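Local coordinates for protein C2 toxin component I (Clostridium botulinum, PDB 2J3X) that acts as the enzymatic component of the binary C2 toxin, an ADP-ribosyltransferase that, as in related clostridial toxins, modifies actin of the target cell, at residues 95-100 with 168-173; 104-109 with 158-163; 138-143 with 214-219; 331-336 with 401-406. The protein carries 2 engineered substitutions. All blocks are in the same frame, centred on the assembly; numbering follows the deposited sequence.

Contact 1 (95-100 with 168-173); sequences DRDAIG and VPTTFD. With SO4 (sulfate ion), chain T.
Asp-97 holds CG beside its own backbone N (chi1 -72°), which swings OD1 back across the gap to the main-chain amide of Thr-170. The pair sits just past an antiparallel bridge between strands 98-102 and 162-168, neighbours in the mixed sheet of the first ADP-ribosyltransferase family region, where the second strand runs out into a type II beta turn. Thr-170 N lies 2.9 Å from Asp-97 OD1 and approaches from the anti side of the carboxylate, 25° out of its plane. Because OD2 of the same aspartate forms a salt bridge with Arg-167, both carboxylate oxygens are engaged, which should restrain the rotation of the group. The bridge itself is a hydrogen-bonded pair: Val-168 N reaches Ala-98 O at 2.8 Å, nearly straight at 164° about the hydrogen, and Ala-98 N returns a bond of 2.9 Å to Val-168 O. Both side chains therefore project from the same side of the sheet, with Ala-98 CB 4.4 Å from Val-168 CB; Ala-98 packs on Leu-185 and Val-168 on Leu-187, both of strand 183-187. In the turn that follows, Phe-172 N closes on Pro-169 O at 3.3 Å. The proline also lays its CD over the centre of the Phe-172 ring, 3.6 Å above the plane. Just before strand 98-102, Arg-96 gives its NE to the carbonyl of Glu-6 and its NH1 to a sulfate, probably from the crystallisation liquor, that Trp-21 also binds; Arg-96 NH1 donates to sulfate O3 at 3.0 Å, with the oxygen near the guanidinium plane.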
# COMPACT_ATOMS: atom_id res chain seq x y z
N ASP A 95 -19.91 5.56 -17.27
CA ASP A 95 -21.37 5.71 -17.21
C ASP A 95 -22.07 4.37 -16.96
O ASP A 95 -23.29 4.30 -16.75
CB ASP A 95 -21.92 6.45 -18.44
CG ASP A 95 -21.70 5.69 -19.74
OD1 ASP A 95 -21.02 4.65 -19.75
OD2 ASP A 95 -22.24 6.15 -20.78
N ARG A 96 -21.27 3.30 -16.91
CA ARG A 96 -21.74 1.94 -16.62
C ARG A 96 -20.66 1.27 -15.76
O ARG A 96 -19.50 1.70 -15.80
CB ARG A 96 -21.86 1.13 -17.93
CG ARG A 96 -22.67 1.72 -19.06
CD ARG A 96 -22.11 1.24 -20.39
NE ARG A 96 -22.43 -0.16 -20.64
CZ ARG A 96 -22.17 -0.84 -21.77
NH1 ARG A 96 -21.55 -0.26 -22.81
NH2 ARG A 96 -22.53 -2.11 -21.84
N ASP A 97 -21.02 0.20 -15.05
CA ASP A 97 -20.01 -0.62 -14.35
C ASP A 97 -19.14 -1.30 -15.40
O ASP A 97 -19.54 -1.41 -16.56
CB ASP A 97 -20.67 -1.71 -13.53
CG ASP A 97 -21.40 -1.22 -12.28
OD1 ASP A 97 -21.42 -0.00 -11.97
OD2 ASP A 97 -21.92 -2.12 -11.59
N ALA A 98 -17.95 -1.80 -15.02
CA ALA A 98 -17.09 -2.47 -16.01
C ALA A 98 -16.58 -3.70 -15.31
O ALA A 98 -16.17 -3.62 -14.15
CB ALA A 98 -15.92 -1.56 -16.42
N ILE A 99 -16.58 -4.83 -16.01
CA ILE A 99 -16.11 -6.08 -15.43
C ILE A 99 -14.81 -6.45 -16.18
O ILE A 99 -14.75 -6.38 -17.40
CB ILE A 99 -17.15 -7.17 -15.64
CG1 ILE A 99 -18.42 -6.81 -14.82
CG2 ILE A 99 -16.62 -8.56 -15.23
CD1 ILE A 99 -19.59 -7.61 -15.22
N GLY A 100 -13.80 -6.92 -15.45
CA GLY A 100 -12.60 -7.36 -16.14
C GLY A 100 -11.58 -7.83 -15.11
O GLY A 100 -11.94 -8.14 -13.99
N VAL A 168 -15.72 -2.61 -11.61
CA VAL A 168 -15.47 -1.23 -11.30
C VAL A 168 -16.82 -0.49 -11.37
O VAL A 168 -17.51 -0.57 -12.39
CB VAL A 168 -14.54 -0.59 -12.35
CG1 VAL A 168 -14.23 0.88 -11.97
CG2 VAL A 168 -13.28 -1.46 -12.51
N PRO A 169 -17.17 0.24 -10.29
CA PRO A 169 -18.43 1.00 -10.27
C PRO A 169 -18.56 2.13 -11.26
O PRO A 169 -17.60 2.83 -11.55
CB PRO A 169 -18.50 1.51 -8.81
CG PRO A 169 -17.64 0.51 -8.05
CD PRO A 169 -16.48 0.31 -8.99
N THR A 170 -19.80 2.36 -11.75
CA THR A 170 -20.08 3.53 -12.57
C THR A 170 -19.66 4.76 -11.77
O THR A 170 -19.65 4.72 -10.53
CB THR A 170 -21.60 3.67 -12.91
OG1 THR A 170 -22.28 3.80 -11.68
CG2 THR A 170 -22.11 2.44 -13.40
N THR A 171 -19.29 5.80 -12.52
CA THR A 171 -18.80 7.11 -12.10
C THR A 171 -17.29 7.13 -11.80
O THR A 171 -16.72 8.22 -11.67
CB THR A 171 -19.56 7.78 -10.90
OG1 THR A 171 -19.13 7.20 -9.68
CG2 THR A 171 -21.10 7.67 -11.02
N PHE A 172 -16.65 5.96 -11.68
CA PHE A 172 -15.19 5.97 -11.42
C PHE A 172 -14.42 6.52 -12.60
O PHE A 172 -14.79 6.32 -13.73
CB PHE A 172 -14.71 4.56 -11.14
CG PHE A 172 -14.82 4.14 -9.72
CD1 PHE A 172 -15.92 4.52 -8.94
CD2 PHE A 172 -13.87 3.29 -9.19
CE1 PHE A 172 -16.05 4.06 -7.63
CE2 PHE A 172 -14.01 2.82 -7.88
CZ PHE A 172 -15.08 3.22 -7.12
N ASP A 173 -13.31 7.24 -12.33
CA ASP A 173 -12.48 7.81 -13.38
C ASP A 173 -11.81 6.69 -14.12
O ASP A 173 -11.47 5.65 -13.53
CB ASP A 173 -11.35 8.66 -12.78
CG ASP A 173 -11.86 9.82 -11.94
OD1 ASP A 173 -12.97 10.33 -12.17
OD2 ASP A 173 -11.14 10.22 -11.00
S SO4 T . -19.65 3.40 -22.83
O1 SO4 T . -19.73 4.28 -24.00
O2 SO4 T . -20.85 3.61 -22.03
O3 SO4 T . -19.59 2.00 -23.28
O4 SO4 T . -18.48 3.74 -22.00

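Contact 2 (104-109 with 158-163); sequences FTPKEL and ESVPVI
Pro-106 and Val-162 bring the two backbones close, their CA atoms 6.6 Å apart, yet no direct hydrogen bond joins segment 104-109 to segment 158-163, and a single water that donates to Phe-104 O and to Val-162 O (2.9 Å from the latter) bridges the main chains instead. The rest of the contact is apolar and gathers round the proline ring. Pro-106 CD lies 3.7 Å from Val-160 CG1, the methyl that stands opposite the valine's backbone N (chi1 174°). From the strand side, Val-162 presents CG2 to the same ring carbon, at 3.8 Å from Pro-106 CD, and the two side chains run past each other in opposite directions. Pro-106 CG also meets Pro-161 CD at 4.1 Å, so three consecutive residues line one ring. At the inner end Leu-109 CD1 reaches Val-162 CG2 at 4.3 Å, and the leucine also packs on Ile-211 and Tyr-141. Local bonds fix the shape of the loop that carries the proline: Thr-105 N donates to Glu-108 OE1 at 3.0 Å, and Glu-108 N returns a weak bond to Thr-105 OG1 at 3.4 Å. The other carboxylate oxygen of Glu-108 forms a salt bridge with Lys-143. The exchange between Thr-105 and Glu-108 has the pattern of a capping box, one of its two bonds weak, here at a short 3-10 turn laid against the start of strand 162-168 in the ADP-ribosyltransferase sheet.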
# COMPACT_ATOMS: atom_id res chain seq x y z
N PHE A 104 -3.05 -7.99 -10.76
CA PHE A 104 -2.34 -8.46 -9.52
C PHE A 104 -1.70 -9.79 -9.81
O PHE A 104 -2.40 -10.72 -10.27
CB PHE A 104 -3.25 -8.65 -8.31
CG PHE A 104 -3.59 -7.40 -7.61
CD1 PHE A 104 -4.64 -6.56 -8.09
CD2 PHE A 104 -2.96 -7.07 -6.42
CE1 PHE A 104 -4.96 -5.39 -7.42
CE2 PHE A 104 -3.24 -5.89 -5.78
CZ PHE A 104 -4.24 -5.05 -6.26
N THR A 105 -0.40 -9.91 -9.52
CA THR A 105 0.29 -11.21 -9.53
C THR A 105 0.21 -11.88 -8.18
O THR A 105 -0.16 -11.21 -7.18
CB THR A 105 1.81 -11.02 -9.85
OG1 THR A 105 2.36 -10.20 -8.83
CG2 THR A 105 1.96 -10.31 -11.19
N PRO A 106 0.56 -13.19 -8.08
CA PRO A 106 0.60 -13.79 -6.73
C PRO A 106 1.46 -12.99 -5.75
O PRO A 106 1.02 -12.79 -4.62
CB PRO A 106 1.18 -15.19 -6.97
CG PRO A 106 0.74 -15.52 -8.43
CD PRO A 106 0.82 -14.18 -9.16
N LYS A 107 2.64 -12.52 -6.17
CA LYS A 107 3.50 -11.78 -5.20
C LYS A 107 2.78 -10.56 -4.64
O LYS A 107 2.93 -10.24 -3.46
CB LYS A 107 4.84 -11.29 -5.83
CG LYS A 107 5.87 -12.36 -5.93
CD LYS A 107 6.98 -11.90 -6.87
CE LYS A 107 8.03 -13.03 -6.99
NZ LYS A 107 9.35 -12.61 -7.61
N GLU A 108 2.00 -9.88 -5.49
CA GLU A 108 1.22 -8.71 -5.06
C GLU A 108 0.01 -9.00 -4.17
O GLU A 108 -0.64 -8.07 -3.66
CB GLU A 108 0.75 -7.92 -6.30
CG GLU A 108 1.89 -7.41 -7.14
CD GLU A 108 1.37 -6.61 -8.31
OE1 GLU A 108 0.83 -7.22 -9.24
OE2 GLU A 108 1.45 -5.36 -8.26
N LEU A 109 -0.32 -10.30 -4.03
CA LEU A 109 -1.31 -10.77 -3.06
C LEU A 109 -0.58 -11.39 -1.87
O LEU A 109 -1.17 -12.12 -1.11
CB LEU A 109 -2.25 -11.81 -3.73
CG LEU A 109 -3.03 -11.25 -4.91
CD1 LEU A 109 -3.73 -12.40 -5.64
CD2 LEU A 109 -4.07 -10.19 -4.48
N GLU A 158 -0.75 -16.49 -19.36
CA GLU A 158 -0.89 -17.92 -19.05
C GLU A 158 0.15 -18.37 -18.03
O GLU A 158 -0.06 -19.35 -17.30
CB GLU A 158 -0.77 -18.78 -20.32
CG GLU A 158 0.64 -18.86 -20.94
CD GLU A 158 0.70 -19.75 -22.19
OE1 GLU A 158 -0.36 -20.09 -22.73
OE2 GLU A 158 1.82 -20.09 -22.65
N SER A 159 1.26 -17.63 -17.94
CA SER A 159 2.30 -18.02 -17.00
C SER A 159 1.99 -17.64 -15.55
O SER A 159 2.72 -18.06 -14.64
CB SER A 159 3.66 -17.46 -17.42
OG SER A 159 3.73 -16.05 -17.10
N VAL A 160 0.95 -16.80 -15.33
CA VAL A 160 0.61 -16.27 -13.99
C VAL A 160 -0.60 -17.10 -13.54
O VAL A 160 -1.62 -17.08 -14.23
CB VAL A 160 0.28 -14.78 -14.06
CG1 VAL A 160 -0.22 -14.26 -12.68
CG2 VAL A 160 1.55 -13.94 -14.52
N PRO A 161 -0.47 -17.91 -12.47
CA PRO A 161 -1.46 -18.92 -12.13
C PRO A 161 -2.68 -18.42 -11.34
O PRO A 161 -3.48 -19.22 -10.93
CB PRO A 161 -0.66 -19.93 -11.31
CG PRO A 161 0.35 -19.04 -10.59
CD PRO A 161 0.78 -18.06 -11.64
N VAL A 162 -2.77 -17.11 -11.13
CA VAL A 162 -4.00 -16.51 -10.55
C VAL A 162 -4.58 -15.48 -11.49
O VAL A 162 -3.85 -14.81 -12.26
CB VAL A 162 -3.75 -15.87 -9.15
CG1 VAL A 162 -3.07 -16.92 -8.25
CG2 VAL A 162 -2.93 -14.58 -9.30
N ILE A 163 -5.90 -15.33 -11.42
CA ILE A 163 -6.64 -14.33 -12.23
C ILE A 163 -7.50 -13.62 -11.21
O ILE A 163 -8.17 -14.26 -10.43
CB ILE A 163 -7.52 -15.00 -13.32
CG1 ILE A 163 -6.67 -15.69 -14.40
CG2 ILE A 163 -8.38 -13.96 -14.05
CD1 ILE A 163 -7.50 -16.70 -15.15
O HOH W 1 -3.38 -11.98 -12.21

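Contact 3 (138-143 with 214-219)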
# COMPACT_ATOMS: atom_id res chain seq x y z
N ASN A 138 -10.77 -11.77 2.28
CA ASN A 138 -10.99 -10.64 3.17
C ASN A 138 -9.70 -9.92 3.65
O ASN A 138 -9.73 -9.14 4.61
CB ASN A 138 -11.80 -11.06 4.37
CG ASN A 138 -12.74 -10.00 4.80
OD1 ASN A 138 -12.91 -9.00 4.10
ND2 ASN A 138 -13.35 -10.16 5.97
N GLN A 139 -8.56 -10.21 3.02
CA GLN A 139 -7.38 -9.39 3.21
C GLN A 139 -7.44 -8.28 2.17
O GLN A 139 -8.16 -8.40 1.17
CB GLN A 139 -6.10 -10.22 3.00
CG GLN A 139 -4.81 -9.40 3.26
CD GLN A 139 -4.79 -8.80 4.64
OE1 GLN A 139 -5.23 -7.66 4.85
NE2 GLN A 139 -4.33 -9.59 5.62
N GLU A 140 -6.73 -7.17 2.40
CA GLU A 140 -6.85 -6.03 1.48
C GLU A 140 -5.49 -5.66 0.93
O GLU A 140 -4.53 -5.39 1.70
CB GLU A 140 -7.46 -4.85 2.22
CG GLU A 140 -7.74 -3.64 1.31
CD GLU A 140 -8.60 -2.61 2.02
OE1 GLU A 140 -8.48 -2.46 3.26
OE2 GLU A 140 -9.39 -1.94 1.32
N TYR A 141 -5.38 -5.68 -0.40
CA TYR A 141 -4.07 -5.53 -1.07
C TYR A 141 -4.07 -4.31 -1.96
O TYR A 141 -4.77 -4.26 -2.98
CB TYR A 141 -3.82 -6.76 -1.95
CG TYR A 141 -3.76 -8.03 -1.14
CD1 TYR A 141 -2.59 -8.40 -0.46
CD2 TYR A 141 -4.89 -8.90 -1.09
CE1 TYR A 141 -2.55 -9.60 0.28
CE2 TYR A 141 -4.85 -10.08 -0.37
CZ TYR A 141 -3.67 -10.44 0.30
OH TYR A 141 -3.64 -11.63 1.02
N THR A 142 -3.27 -3.30 -1.62
CA THR A 142 -3.31 -2.06 -2.36
C THR A 142 -2.42 -2.08 -3.60
O THR A 142 -1.23 -2.50 -3.56
CB THR A 142 -2.83 -0.91 -1.41
OG1 THR A 142 -3.59 -1.00 -0.20
CG2 THR A 142 -2.96 0.49 -2.08
N LYS A 143 -2.97 -1.58 -4.72
CA LYS A 143 -2.20 -1.33 -5.91
C LYS A 143 -1.75 0.14 -5.86
O LYS A 143 -2.52 1.05 -6.06
CB LYS A 143 -3.07 -1.58 -7.16
CG LYS A 143 -2.23 -1.50 -8.47
CD LYS A 143 -1.51 -2.82 -8.77
CE LYS A 143 -0.75 -2.73 -10.09
NZ LYS A 143 -0.06 -4.06 -10.22
N SER A 214 -13.23 -7.46 -4.57
CA SER A 214 -13.95 -6.18 -4.56
C SER A 214 -12.95 -5.08 -4.63
O SER A 214 -11.96 -5.11 -3.91
CB SER A 214 -14.74 -5.93 -3.23
OG SER A 214 -15.70 -6.93 -3.09
N LEU A 215 -13.21 -4.10 -5.46
CA LEU A 215 -12.35 -2.93 -5.55
C LEU A 215 -12.67 -2.03 -4.37
O LEU A 215 -13.85 -1.70 -4.16
CB LEU A 215 -12.65 -2.20 -6.86
CG LEU A 215 -11.66 -1.17 -7.35
CD1 LEU A 215 -10.38 -1.87 -7.78
CD2 LEU A 215 -12.32 -0.43 -8.57
N SER A 216 -11.66 -1.60 -3.63
CA SER A 216 -11.91 -0.83 -2.42
C SER A 216 -10.90 0.30 -2.28
O SER A 216 -9.94 0.36 -3.04
CB SER A 216 -11.92 -1.75 -1.18
OG SER A 216 -12.45 -3.05 -1.47
N GLN A 217 -11.12 1.18 -1.30
CA GLN A 217 -10.17 2.28 -1.10
C GLN A 217 -9.89 2.35 0.37
O GLN A 217 -10.80 2.66 1.14
CB GLN A 217 -10.82 3.60 -1.51
CG GLN A 217 -10.76 3.84 -2.97
CD GLN A 217 -11.67 4.99 -3.36
OE1 GLN A 217 -12.92 4.88 -3.28
NE2 GLN A 217 -11.07 6.09 -3.78
N GLU A 218 -8.66 1.99 0.77
CA GLU A 218 -8.34 1.96 2.17
C GLU A 218 -7.80 3.36 2.51
O GLU A 218 -6.98 3.89 1.76
CB GLU A 218 -7.22 0.91 2.42
CG GLU A 218 -6.92 0.78 3.89
CD GLU A 218 -5.89 -0.34 4.10
OE1 GLU A 218 -5.06 -0.59 3.18
OE2 GLU A 218 -5.90 -0.92 5.19
N LEU A 219 -8.25 3.93 3.62
CA LEU A 219 -7.88 5.34 3.93
C LEU A 219 -6.38 5.40 4.20
O LEU A 219 -5.87 4.66 5.05
CB LEU A 219 -8.61 5.80 5.19
CG LEU A 219 -8.41 7.29 5.56
CD1 LEU A 219 -8.76 8.22 4.39
CD2 LEU A 219 -9.26 7.58 6.80
O HOH W 2 -11.04 -0.41 2.37
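Thr-142 OG1 is gripped by hydrogen bonds to Ser-192 OG and Arg-366 NH2. Glu-218 only faces this hydroxyl without bonding to it, Glu-218 OE1 standing 3.7 Å from Thr-142 OG1, and the two side chains cross at about a right angle. No hydrogen bond spans segments 138-143 and 214-219 directly, which fits their places in the sheet: strand 191-203 runs between strands 141-143 and 206-216, and the CA atoms of Thr-142 and Glu-218 are 7.9 Å apart. The main approach is between two acids. Glu-140 and Glu-218 both place CG opposite the backbone N (chi1 -175° and -176°) and stay extended beyond it, a shape that carries each carboxylate to the other segment. Their carboxylate planes are turned 31° apart, and Glu-140 OE1 comes 3.6 Å from Glu-218 OE2. Glu-140 OE1 also sits 3.5 Å from Glu-218 CD, while Glu-140 OE2 lies 3.7 Å from Glu-218 CB, so the Glu-140 side chain crosses that of Glu-218 at a slant. Arg-368 probably offsets the like charge, since it forms a salt bridge with Glu-218 OE2, and partial protonation at the crystals' pH of 3.0 may lessen it further. A water donates to Glu-140 OE2 and, more weakly at 3.3 Å, to Gln-217 O. At the base of its chain, Glu-140 N donates to Gln-139 OE1 at 2.9 Å on a lone pair of that oxygen, which Arg-368 NH1 also binds. With Arg-366 and Arg-368 coming from strand 363-369, this polar surface patch belongs to the interface between the two tandem ADP-ribosyltransferase regions, a duplicated arrangement shared with relatives such as VIP2.

Contact 4 (331-336 with 401-406)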
# COMPACT_ATOMS: atom_id res chain seq x y z
N GLU A 331 14.91 -12.86 -0.78
CA GLU A 331 15.16 -13.50 0.48
C GLU A 331 14.33 -12.85 1.59
O GLU A 331 13.71 -13.54 2.40
CB GLU A 331 16.66 -13.39 0.83
CG GLU A 331 17.50 -14.34 -0.03
CD GLU A 331 18.97 -13.91 -0.10
OE1 GLU A 331 19.36 -12.98 0.64
OE2 GLU A 331 19.71 -14.52 -0.92
N PHE A 332 14.39 -11.53 1.64
CA PHE A 332 13.71 -10.80 2.71
C PHE A 332 12.18 -10.98 2.63
O PHE A 332 11.54 -11.19 3.66
CB PHE A 332 14.07 -9.29 2.65
CG PHE A 332 13.43 -8.49 3.75
CD1 PHE A 332 14.06 -8.41 5.01
CD2 PHE A 332 12.22 -7.80 3.52
CE1 PHE A 332 13.48 -7.69 6.05
CE2 PHE A 332 11.62 -7.05 4.58
CZ PHE A 332 12.22 -7.03 5.85
N ILE A 333 11.64 -10.87 1.42
CA ILE A 333 10.18 -11.00 1.23
C ILE A 333 9.75 -12.40 1.62
O ILE A 333 8.75 -12.58 2.36
CB ILE A 333 9.80 -10.66 -0.21
CG1 ILE A 333 10.04 -9.16 -0.45
CG2 ILE A 333 8.31 -11.08 -0.53
CD1 ILE A 333 10.19 -8.74 -1.94
N ASP A 334 10.53 -13.40 1.19
CA ASP A 334 10.13 -14.81 1.47
C ASP A 334 10.18 -15.12 2.96
O ASP A 334 9.30 -15.83 3.52
CB ASP A 334 11.00 -15.78 0.68
CG ASP A 334 10.62 -15.80 -0.80
OD1 ASP A 334 9.73 -15.03 -1.24
OD2 ASP A 334 11.25 -16.57 -1.52
N LYS A 335 11.20 -14.60 3.63
CA LYS A 335 11.33 -14.84 5.06
C LYS A 335 10.27 -14.12 5.88
O LYS A 335 9.68 -14.68 6.83
CB LYS A 335 12.72 -14.42 5.55
CG LYS A 335 12.85 -14.55 7.05
CD LYS A 335 14.24 -14.27 7.50
CE LYS A 335 14.25 -14.29 9.01
NZ LYS A 335 15.64 -13.99 9.57
N TRP A 336 10.01 -12.86 5.54
CA TRP A 336 9.27 -11.99 6.50
C TRP A 336 7.79 -11.90 6.22
O TRP A 336 7.03 -11.49 7.09
CB TRP A 336 9.89 -10.58 6.58
CG TRP A 336 11.20 -10.64 7.38
CD1 TRP A 336 12.48 -10.83 6.90
CD2 TRP A 336 11.30 -10.62 8.80
NE1 TRP A 336 13.37 -10.93 7.97
CE2 TRP A 336 12.68 -10.76 9.13
CE3 TRP A 336 10.37 -10.43 9.83
CZ2 TRP A 336 13.12 -10.77 10.44
CZ3 TRP A 336 10.81 -10.42 11.14
CH2 TRP A 336 12.18 -10.62 11.43
N PHE A 401 1.74 -9.06 6.10
CA PHE A 401 1.05 -9.87 5.10
C PHE A 401 1.49 -9.60 3.67
O PHE A 401 1.10 -10.35 2.76
CB PHE A 401 -0.49 -9.79 5.33
CG PHE A 401 -1.07 -8.45 5.00
CD1 PHE A 401 -1.40 -8.12 3.62
CD2 PHE A 401 -1.28 -7.49 6.01
CE1 PHE A 401 -1.94 -6.82 3.31
CE2 PHE A 401 -1.81 -6.19 5.68
CZ PHE A 401 -2.11 -5.87 4.35
N ARG A 402 2.30 -8.56 3.42
CA ARG A 402 2.87 -8.40 2.08
C ARG A 402 4.01 -7.40 2.20
O ARG A 402 3.99 -6.52 3.07
CB ARG A 402 1.80 -7.82 1.14
CG ARG A 402 2.27 -7.70 -0.32
CD ARG A 402 1.09 -7.19 -1.22
NE ARG A 402 0.77 -5.79 -0.89
CZ ARG A 402 0.20 -4.90 -1.73
NH1 ARG A 402 -0.20 -5.28 -2.96
NH2 ARG A 402 0.06 -3.62 -1.34
N ILE A 403 5.00 -7.56 1.34
CA ILE A 403 6.16 -6.70 1.32
C ILE A 403 6.42 -6.41 -0.12
O ILE A 403 6.62 -7.32 -0.96
CB ILE A 403 7.43 -7.41 1.94
CG1 ILE A 403 7.16 -7.74 3.39
CG2 ILE A 403 8.66 -6.45 1.87
CD1 ILE A 403 8.12 -8.85 3.93
N THR A 404 6.42 -5.11 -0.43
CA THR A 404 6.55 -4.63 -1.79
C THR A 404 7.85 -3.82 -2.00
O THR A 404 8.02 -2.80 -1.34
CB THR A 404 5.37 -3.67 -2.09
OG1 THR A 404 4.13 -4.44 -1.96
CG2 THR A 404 5.48 -3.22 -3.52
N PRO A 405 8.71 -4.25 -2.92
CA PRO A 405 9.96 -3.42 -3.14
C PRO A 405 9.63 -2.13 -3.90
O PRO A 405 8.75 -2.14 -4.79
CB PRO A 405 10.82 -4.30 -4.09
CG PRO A 405 10.11 -5.60 -4.19
CD PRO A 405 8.65 -5.40 -3.81
N ILE A 406 10.36 -1.06 -3.61
CA ILE A 406 10.20 0.19 -4.32
C ILE A 406 11.55 0.83 -4.47
O ILE A 406 12.53 0.38 -3.86
CB ILE A 406 9.29 1.17 -3.54
CG1 ILE A 406 9.93 1.57 -2.17
CG2 ILE A 406 7.87 0.58 -3.33
CD1 ILE A 406 9.32 2.85 -1.57
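Ile-403 packs tightly against helix 326-336, touching Phe-332, Ile-333 and Trp-336, whereas the outer edge of the contact thins to a single touch between Ile-333 and Pro-405. On the tight side, Ile-403 holds CG1 beside its backbone N (chi1 -62°) and drives CD1 at the helix, to 3.6 Å from Trp-336 CB. The same methyl, Ile-403 CD1, lies 4.0 Å from Phe-332 CE2, while Ile-403 CG2, the other branch, takes Ile-333 CG1 at 3.8 Å as the two isoleucines slide past each other in opposite directions. Here helix 326-336 lies on strand 397-411 of the five-stranded sheet in the second ADP-ribosyltransferase family region; the axes of segments 331-336 and 401-406 come within 8.4 Å and run nearly antiparallel (171°). The two aromatic rings also pack on each other: Trp-336 CD1 rests 3.3 Å above the Phe-332 ring, offset toward its rim, and Phe-306 meets both rings edge-to-face. Strand residues on either side of Ile-403 turn their side chains from the helix. One of them, Arg-402, forms a salt bridge with Asp-422, which pairs with both Phe-401 and Arg-402 in a classic beta bulge. On the loose side, Ile-333 CD1 meets Pro-405 CG at 3.9 Å, the chains crossing at about a right angle. Pro-405 is exposed there, and a glycerol, probably from the crystallisation liquor, lies about 4 Å from its side chain.

In the fold
Contacts 1, 2 and 3 all reach the eight-stranded sheet of the first family region, and contact 4 lies in the second. Contacts 1 and 2, with centres 23 Å apart, mark opposite ends of the neighbouring strands 98-102 and 162-168. Contact 3 touches contact 1 where Leu-215 CD2 packs 3.7 Å from Phe-172 CE2, and contact 2 where Phe-104 CZ packs 3.4 Å from Tyr-141 O. Arg-402 of contact 4 crosses between regions: its NH1 is 2.9 Å from Glu-108 O and its NH2 2.8 Å from Thr-142 O, both probable hydrogen bonds. Contact 1, about 16 Å from contact 4 at the nearest atoms, stands apart from that junction.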